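PDB 3QWU: DNA ligase from Aquifex aeolicus, which probably joins nucleic-acid ends in an ATP-dependent reaction, and binds adenosine and calcium. Local coordinates for residues L127-E132 with F157-K162; Y84-F89 with A131-P136. One frame throughout, in Å; residues are numbered along the deposited sequence.

Interaction 1. Residues L127-E132 with F157-K162; sequences LVICAE and FDFMKK. With ADN (adenosine), chain C.
F157 lies against the backbone of C130 and A131 with one ring face and against adenosine with the other. C130 O sits over the centre of the first face. N3 of the adenine sits over the opposite one, and F157 CD1 comes to 3.4 Å from C2 of the base. With CG between its backbone N and carbonyl carbon (chi1 59°), the ring is folded back over the neighbouring strand. Its CE2 is 3.3 Å from A131 C. With an alanine in place of F157, the adenine is likely to lose the ring that lies against it, and a gap would probably open over the C130 carbonyl. E132 OE1 accepts a bond of 2.6 Å from the ribose O2'. F157 and D158 both face C130 in a classic beta bulge, and F157 N and D158 N both bond to C130 O. The bond from F157 N is the straighter, at 168°. The bulge interrupts an otherwise regular antiparallel pairing in what is probably the adenylation domain of an RNA-ligase-like fold. Beyond it, V128 and M160 form a hydrogen-bonded pair. C130 SG meets M160 CG at 3.7 Å on the same sheet face. On the other face I129 CG1 approaches F159 CE1 at 4.0 Å, and helices 119-123 and 170-180 cover F159. D158 turns its carboxylate away, to Y54, K173, K219 and R227. The far end is looser: L127 CD2 and K161 CG are 4.4 Å apart, and K161 and K162 are partly exposed. K162 NZ bonds to P125 O and K90 O, and weakly to a water.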
loop_
_atom_site.group_PDB
_atom_site.type_symbol
_atom_site.label_atom_id
_atom_site.label_comp_id
_atom_site.label_asym_id
_atom_site.label_seq_id
_atom_site.Cartn_x
_atom_site.Cartn_y
_atom_site.Cartn_z
ATOM N N LEU A 127 -27.410 6.068 -30.432
ATOM C CA LEU A 127 -27.072 5.223 -29.285
ATOM C C LEU A 127 -25.545 4.953 -29.137
ATOM O O LEU A 127 -24.757 4.821 -30.121
ATOM C CB LEU A 127 -27.849 3.915 -29.360
ATOM C CG LEU A 127 -29.362 4.018 -29.182
ATOM C CD1 LEU A 127 -29.957 2.623 -29.176
ATOM C CD2 LEU A 127 -29.748 4.800 -27.944
ATOM N N VAL A 128 -25.128 4.950 -27.876
ATOM C CA VAL A 128 -23.825 4.435 -27.504
ATOM C C VAL A 128 -24.062 3.244 -26.602
ATOM O O VAL A 128 -24.810 3.350 -25.597
ATOM C CB VAL A 128 -23.024 5.442 -26.725
ATOM C CG1 VAL A 128 -21.661 4.844 -26.435
ATOM C CG2 VAL A 128 -23.004 6.859 -27.462
ATOM N N ILE A 129 -23.469 2.095 -26.969
ATOM C CA ILE A 129 -23.745 0.870 -26.224
ATOM C C ILE A 129 -22.663 0.758 -25.198
ATOM O O ILE A 129 -21.499 0.782 -25.549
ATOM C CB ILE A 129 -23.692 -0.396 -27.117
ATOM C CG1 ILE A 129 -24.648 -0.262 -28.291
ATOM C CG2 ILE A 129 -23.990 -1.655 -26.306
ATOM C CD1 ILE A 129 -24.433 -1.320 -29.368
ATOM N N CYS A 130 -23.051 0.635 -23.935
ATOM C CA CYS A 130 -22.113 0.448 -22.847
ATOM C C CYS A 130 -22.165 -1.050 -22.449
ATOM O O CYS A 130 -23.195 -1.551 -21.998
ATOM C CB CYS A 130 -22.493 1.341 -21.671
ATOM S SG CYS A 130 -22.437 3.092 -22.033
ATOM N N ALA A 131 -21.032 -1.725 -22.619
ATOM C CA ALA A 131 -20.916 -3.158 -22.389
ATOM C C ALA A 131 -19.578 -3.525 -21.771
ATOM O O ALA A 131 -18.570 -2.834 -21.965
ATOM C CB ALA A 131 -21.084 -3.932 -23.708
ATOM N N GLU A 132 -19.595 -4.637 -21.056
ATOM C CA GLU A 132 -18.379 -5.286 -20.563
ATOM C C GLU A 132 -17.961 -6.350 -21.558
ATOM O O GLU A 132 -18.784 -7.186 -21.936
ATOM C CB GLU A 132 -18.662 -5.974 -19.239
ATOM C CG GLU A 132 -17.418 -6.217 -18.386
ATOM C CD GLU A 132 -16.841 -4.934 -17.757
ATOM O OE1 GLU A 132 -17.434 -3.872 -18.001
ATOM O OE2 GLU A 132 -15.812 -5.003 -17.040
ATOM N N PHE A 157 -24.773 -3.452 -20.484
ATOM C CA PHE A 157 -25.321 -3.042 -19.196
ATOM C C PHE A 157 -25.861 -1.606 -19.211
ATOM O O PHE A 157 -26.510 -1.158 -18.236
ATOM C CB PHE A 157 -24.262 -3.195 -18.082
ATOM C CG PHE A 157 -23.001 -2.404 -18.297
ATOM C CD1 PHE A 157 -22.976 -1.044 -18.167
ATOM C CD2 PHE A 157 -21.821 -3.030 -18.651
ATOM C CE1 PHE A 157 -21.757 -0.343 -18.413
ATOM C CE2 PHE A 157 -20.656 -2.314 -18.893
ATOM C CZ PHE A 157 -20.635 -0.986 -18.790
ATOM N N ASP A 158 -25.583 -0.844 -20.270
ATOM C CA ASP A 158 -26.143 0.516 -20.343
ATOM C C ASP A 158 -26.221 1.029 -21.797
ATOM O O ASP A 158 -25.578 0.472 -22.707
ATOM C CB ASP A 158 -25.354 1.499 -19.401
ATOM C CG ASP A 158 -25.916 1.542 -17.923
ATOM O OD1 ASP A 158 -27.174 1.618 -17.750
ATOM O OD2 ASP A 158 -25.102 1.521 -16.948
ATOM N N PHE A 159 -27.059 2.039 -22.007
ATOM C CA PHE A 159 -26.987 2.851 -23.210
ATOM C C PHE A 159 -26.830 4.292 -22.793
ATOM O O PHE A 159 -27.432 4.745 -21.822
ATOM C CB PHE A 159 -28.249 2.760 -24.069
ATOM C CG PHE A 159 -28.507 1.404 -24.657
ATOM C CD1 PHE A 159 -27.882 1.012 -25.804
ATOM C CD2 PHE A 159 -29.425 0.539 -24.073
ATOM C CE1 PHE A 159 -28.142 -0.223 -26.338
ATOM C CE2 PHE A 159 -29.690 -0.722 -24.632
ATOM C CZ PHE A 159 -29.027 -1.106 -25.727
ATOM N N MET A 160 -25.970 4.984 -23.510
ATOM C CA MET A 160 -25.838 6.392 -23.408
ATOM C C MET A 160 -26.257 6.896 -24.750
ATOM O O MET A 160 -26.640 6.099 -25.596
ATOM C CB MET A 160 -24.402 6.742 -23.065
ATOM C CG MET A 160 -24.069 6.373 -21.622
ATOM S SD MET A 160 -22.378 6.708 -21.109
ATOM C CE MET A 160 -22.321 8.517 -21.009
ATOM N N LYS A 161 -26.176 8.203 -24.952
ATOM C CA LYS A 161 -26.517 8.835 -26.198
ATOM C C LYS A 161 -25.414 9.806 -26.599
ATOM O O LYS A 161 -24.876 10.490 -25.772
ATOM C CB LYS A 161 -27.851 9.623 -26.025
ATOM C CG LYS A 161 -29.127 8.836 -26.398
ATOM C CD LYS A 161 -30.477 9.587 -26.144
ATOM C CE LYS A 161 -31.555 9.169 -27.190
ATOM N NZ LYS A 161 -32.993 9.202 -26.701
ATOM N N LYS A 162 -25.122 9.913 -27.880
ATOM C CA LYS A 162 -24.172 10.912 -28.349
ATOM C C LYS A 162 -24.512 12.314 -27.816
ATOM O O LYS A 162 -25.688 12.730 -27.811
ATOM C CB LYS A 162 -24.158 10.984 -29.900
ATOM C CG LYS A 162 -23.254 9.936 -30.585
ATOM C CD LYS A 162 -23.607 9.779 -32.065
ATOM C CE LYS A 162 -22.906 8.567 -32.706
ATOM N NZ LYS A 162 -23.515 8.225 -34.018
HETATM O "O5'" ADN C . -17.007 1.079 -12.467
HETATM C "C5'" ADN C . -17.705 -0.166 -12.534
HETATM C "C4'" ADN C . -17.284 -0.919 -13.790
HETATM O "O4'" ADN C . -17.818 -2.279 -13.804
HETATM C "C3'" ADN C . -17.830 -0.240 -15.038
HETATM O "O3'" ADN C . -16.983 0.759 -15.600
HETATM C "C2'" ADN C . -18.089 -1.394 -16.001
HETATM O "O2'" ADN C . -17.050 -1.497 -16.959
HETATM C "C1'" ADN C . -18.144 -2.664 -15.155
HETATM N N9 ADN C . -19.464 -3.315 -15.136
HETATM C C8 ADN C . -19.638 -4.656 -15.181
HETATM N N7 ADN C . -20.947 -5.004 -15.142
HETATM C C5 ADN C . -21.620 -3.829 -15.034
HETATM C C6 ADN C . -23.036 -3.474 -14.903
HETATM N N6 ADN C . -23.944 -4.491 -14.904
HETATM N N1 ADN C . -23.374 -2.149 -14.852
HETATM C C2 ADN C . -22.414 -1.179 -14.850
HETATM N N3 ADN C . -21.079 -1.446 -14.932
HETATM C C4 ADN C . -20.650 -2.723 -15.040
HETATM O O HOH W 1 -24.062 5.300 -32.527
#

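Interaction 2. Residues Y84-F89 with A131-P136; sequences YNTRIF and AEVAGP. With ADN (adenosine), chain C.
The Y84 ring carries V133 on one face. V133 CB stands 3.8 Å from the ring centroid, a CH-pi contact displaced toward the rim, and its CG1 comes to 3.5 Å from Y84 CE2. The two side chains run side by side. Y84 reaches this place with CG between its backbone N and carbonyl carbon (chi1 67°), which lays the ring over V133. Its OH bonds to T108 OG1, so helix 106-115 fixes the polar end. The ring of Y140 also meets the Y84 ring, with the planes at about 55°. The flat amide of N85 projects from the other sheet face, toward the ribose. Its ND2 gives O2' of adenosine a bond of 3.0 Å and O3' a weak one. The same O2' is the one held by E132, so both strands grip one hydroxyl. The strands are antiparallel neighbours in the sheet of strands 94-98, 84-91, 127-134 and 153-161, which probably belongs to the adenylation domain of the ligase. Y84 and V133 form a hydrogen-bonded pair, as do T86 and A131, with N85 and E132 a non-hydrogen-bonded pair between them. T86 N bonds to A131 O at 2.8 Å, and A131 N bonds back to T86 O. T86 CG2 packs on A131 CB at 4.0 Å, while T86 OG1 is hydrogen-bonded to L98 O on strand 94-98. E132 bends at chi2 (72°), bringing its carboxylate beside the start of strand 84-91, where OE2 accepts from G83 N.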
loop_
_atom_site.group_PDB
_atom_site.type_symbol
_atom_site.label_atom_id
_atom_site.label_comp_id
_atom_site.label_asym_id
_atom_site.label_seq_id
_atom_site.Cartn_x
_atom_site.Cartn_y
_atom_site.Cartn_z
ATOM N N TYR A 84 -13.555 -5.718 -19.146
ATOM C CA TYR A 84 -13.260 -4.314 -19.335
ATOM C C TYR A 84 -14.422 -3.586 -20.008
ATOM O O TYR A 84 -15.217 -4.134 -20.723
ATOM C CB TYR A 84 -11.935 -4.125 -20.072
ATOM C CG TYR A 84 -11.958 -4.607 -21.538
ATOM C CD1 TYR A 84 -12.146 -3.701 -22.582
ATOM C CD2 TYR A 84 -11.796 -5.962 -21.872
ATOM C CE1 TYR A 84 -12.162 -4.127 -23.916
ATOM C CE2 TYR A 84 -11.823 -6.402 -23.222
ATOM C CZ TYR A 84 -11.993 -5.460 -24.228
ATOM O OH TYR A 84 -12.037 -5.837 -25.531
ATOM N N ASN A 85 -14.502 -2.308 -19.719
ATOM C CA ASN A 85 -15.565 -1.447 -20.137
ATOM C C ASN A 85 -15.386 -1.049 -21.592
ATOM O O ASN A 85 -14.262 -0.725 -22.052
ATOM C CB ASN A 85 -15.484 -0.203 -19.270
ATOM C CG ASN A 85 -16.536 0.777 -19.578
ATOM O OD1 ASN A 85 -16.458 1.511 -20.571
ATOM N ND2 ASN A 85 -17.503 0.873 -18.688
ATOM N N THR A 86 -16.498 -1.057 -22.324
ATOM C CA THR A 86 -16.463 -0.582 -23.672
ATOM C C THR A 86 -17.665 0.258 -24.016
ATOM O O THR A 86 -18.772 0.050 -23.490
ATOM C CB THR A 86 -16.337 -1.722 -24.680
ATOM O OG1 THR A 86 -15.736 -1.176 -25.869
ATOM C CG2 THR A 86 -17.697 -2.308 -25.023
ATOM N N ARG A 87 -17.415 1.222 -24.893
ATOM C CA ARG A 87 -18.435 2.146 -25.371
ATOM C C ARG A 87 -18.427 2.049 -26.902
ATOM O O ARG A 87 -17.385 2.225 -27.529
ATOM C CB ARG A 87 -18.102 3.547 -24.895
ATOM C CG ARG A 87 -18.665 3.891 -23.483
ATOM C CD ARG A 87 -18.110 5.253 -23.042
ATOM N NE ARG A 87 -16.650 5.159 -23.035
ATOM C CZ ARG A 87 -15.823 6.176 -23.217
ATOM N NH1 ARG A 87 -16.291 7.407 -23.378
ATOM N NH2 ARG A 87 -14.513 5.974 -23.204
ATOM N N ILE A 88 -19.549 1.667 -27.489
ATOM C CA ILE A 88 -19.584 1.301 -28.885
ATOM C C ILE A 88 -20.556 2.223 -29.613
ATOM O O ILE A 88 -21.675 2.438 -29.146
ATOM C CB ILE A 88 -20.018 -0.196 -29.099
ATOM C CG1 ILE A 88 -19.057 -1.170 -28.339
ATOM C CG2 ILE A 88 -20.046 -0.543 -30.594
ATOM C CD1 ILE A 88 -19.603 -2.624 -28.146
ATOM N N PHE A 89 -20.128 2.728 -30.767
ATOM C CA PHE A 89 -20.950 3.667 -31.543
ATOM C C PHE A 89 -20.732 3.605 -33.045
ATOM O O PHE A 89 -19.725 3.086 -33.524
ATOM C CB PHE A 89 -20.697 5.104 -31.097
ATOM C CG PHE A 89 -19.303 5.568 -31.321
ATOM C CD1 PHE A 89 -18.333 5.337 -30.385
ATOM C CD2 PHE A 89 -18.966 6.245 -32.474
ATOM C CE1 PHE A 89 -17.057 5.763 -30.605
ATOM C CE2 PHE A 89 -17.702 6.686 -32.685
ATOM C CZ PHE A 89 -16.743 6.443 -31.757
ATOM N N ALA A 131 -21.032 -1.725 -22.619
ATOM C CA ALA A 131 -20.916 -3.158 -22.389
ATOM C C ALA A 131 -19.578 -3.525 -21.771
ATOM O O ALA A 131 -18.570 -2.834 -21.965
ATOM C CB ALA A 131 -21.084 -3.932 -23.708
ATOM N N GLU A 132 -19.595 -4.637 -21.056
ATOM C CA GLU A 132 -18.379 -5.286 -20.563
ATOM C C GLU A 132 -17.961 -6.350 -21.558
ATOM O O GLU A 132 -18.784 -7.186 -21.936
ATOM C CB GLU A 132 -18.662 -5.974 -19.239
ATOM C CG GLU A 132 -17.418 -6.217 -18.386
ATOM C CD GLU A 132 -16.841 -4.934 -17.757
ATOM O OE1 GLU A 132 -17.434 -3.872 -18.001
ATOM O OE2 GLU A 132 -15.812 -5.003 -17.040
ATOM N N VAL A 133 -16.691 -6.317 -21.987
ATOM C CA VAL A 133 -16.086 -7.419 -22.711
ATOM C C VAL A 133 -15.278 -8.298 -21.739
ATOM O O VAL A 133 -14.479 -7.796 -20.938
ATOM C CB VAL A 133 -15.163 -6.915 -23.789
ATOM C CG1 VAL A 133 -14.599 -8.082 -24.567
ATOM C CG2 VAL A 133 -15.900 -5.994 -24.723
ATOM N N ALA A 134 -15.453 -9.616 -21.832
ATOM C CA ALA A 134 -14.926 -10.523 -20.811
ATOM C C ALA A 134 -14.630 -11.882 -21.391
ATOM O O ALA A 134 -15.319 -12.354 -22.356
ATOM C CB ALA A 134 -15.910 -10.646 -19.625
ATOM N N GLY A 135 -13.645 -12.535 -20.800
ATOM C CA GLY A 135 -13.203 -13.851 -21.287
ATOM C C GLY A 135 -11.719 -14.121 -21.078
ATOM O O GLY A 135 -10.939 -13.227 -20.806
ATOM N N PRO A 136 -11.316 -15.368 -21.243
ATOM C CA PRO A 136 -9.946 -15.669 -20.889
ATOM C C PRO A 136 -8.954 -15.226 -21.968
ATOM O O PRO A 136 -7.769 -15.084 -21.690
ATOM C CB PRO A 136 -9.944 -17.182 -20.789
ATOM C CG PRO A 136 -11.010 -17.610 -21.792
ATOM C CD PRO A 136 -12.057 -16.543 -21.711
HETATM O "O5'" ADN C . -17.007 1.079 -12.467
HETATM C "C5'" ADN C . -17.705 -0.166 -12.534
HETATM C "C4'" ADN C . -17.284 -0.919 -13.790
HETATM O "O4'" ADN C . -17.818 -2.279 -13.804
HETATM C "C3'" ADN C . -17.830 -0.240 -15.038
HETATM O "O3'" ADN C . -16.983 0.759 -15.600
HETATM C "C2'" ADN C . -18.089 -1.394 -16.001
HETATM O "O2'" ADN C . -17.050 -1.497 -16.959
HETATM C "C1'" ADN C . -18.144 -2.664 -15.155
HETATM N N9 ADN C . -19.464 -3.315 -15.136
HETATM C C8 ADN C . -19.638 -4.656 -15.181
HETATM N N7 ADN C . -20.947 -5.004 -15.142
HETATM C C5 ADN C . -21.620 -3.829 -15.034
HETATM C C6 ADN C . -23.036 -3.474 -14.903
HETATM N N6 ADN C . -23.944 -4.491 -14.904
HETATM N N1 ADN C . -23.374 -2.149 -14.852
HETATM C C2 ADN C . -22.414 -1.179 -14.850
HETATM N N3 ADN C . -21.079 -1.446 -14.932
HETATM C C4 ADN C . -20.650 -2.723 -15.040
#

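How the interactions relate
Interactions 1 and 2 lie along the two edges of one strand, 127-134, and share A131 and E132. Their centres are 11 Å apart. Along the chain strand 84-91 comes first, then 127-134, then 153-161, and in the four-stranded antiparallel sheet they stand next to one another in that order. The contacts also touch directly: I129 N is 2.8 Å from I88 O, a probable hydrogen bond, and F157 CZ packs on N85 ND2 at 3.6 Å. Both contribute to the adenosine pocket, with E132 common to the two, so three neighbouring strands together build this side of it.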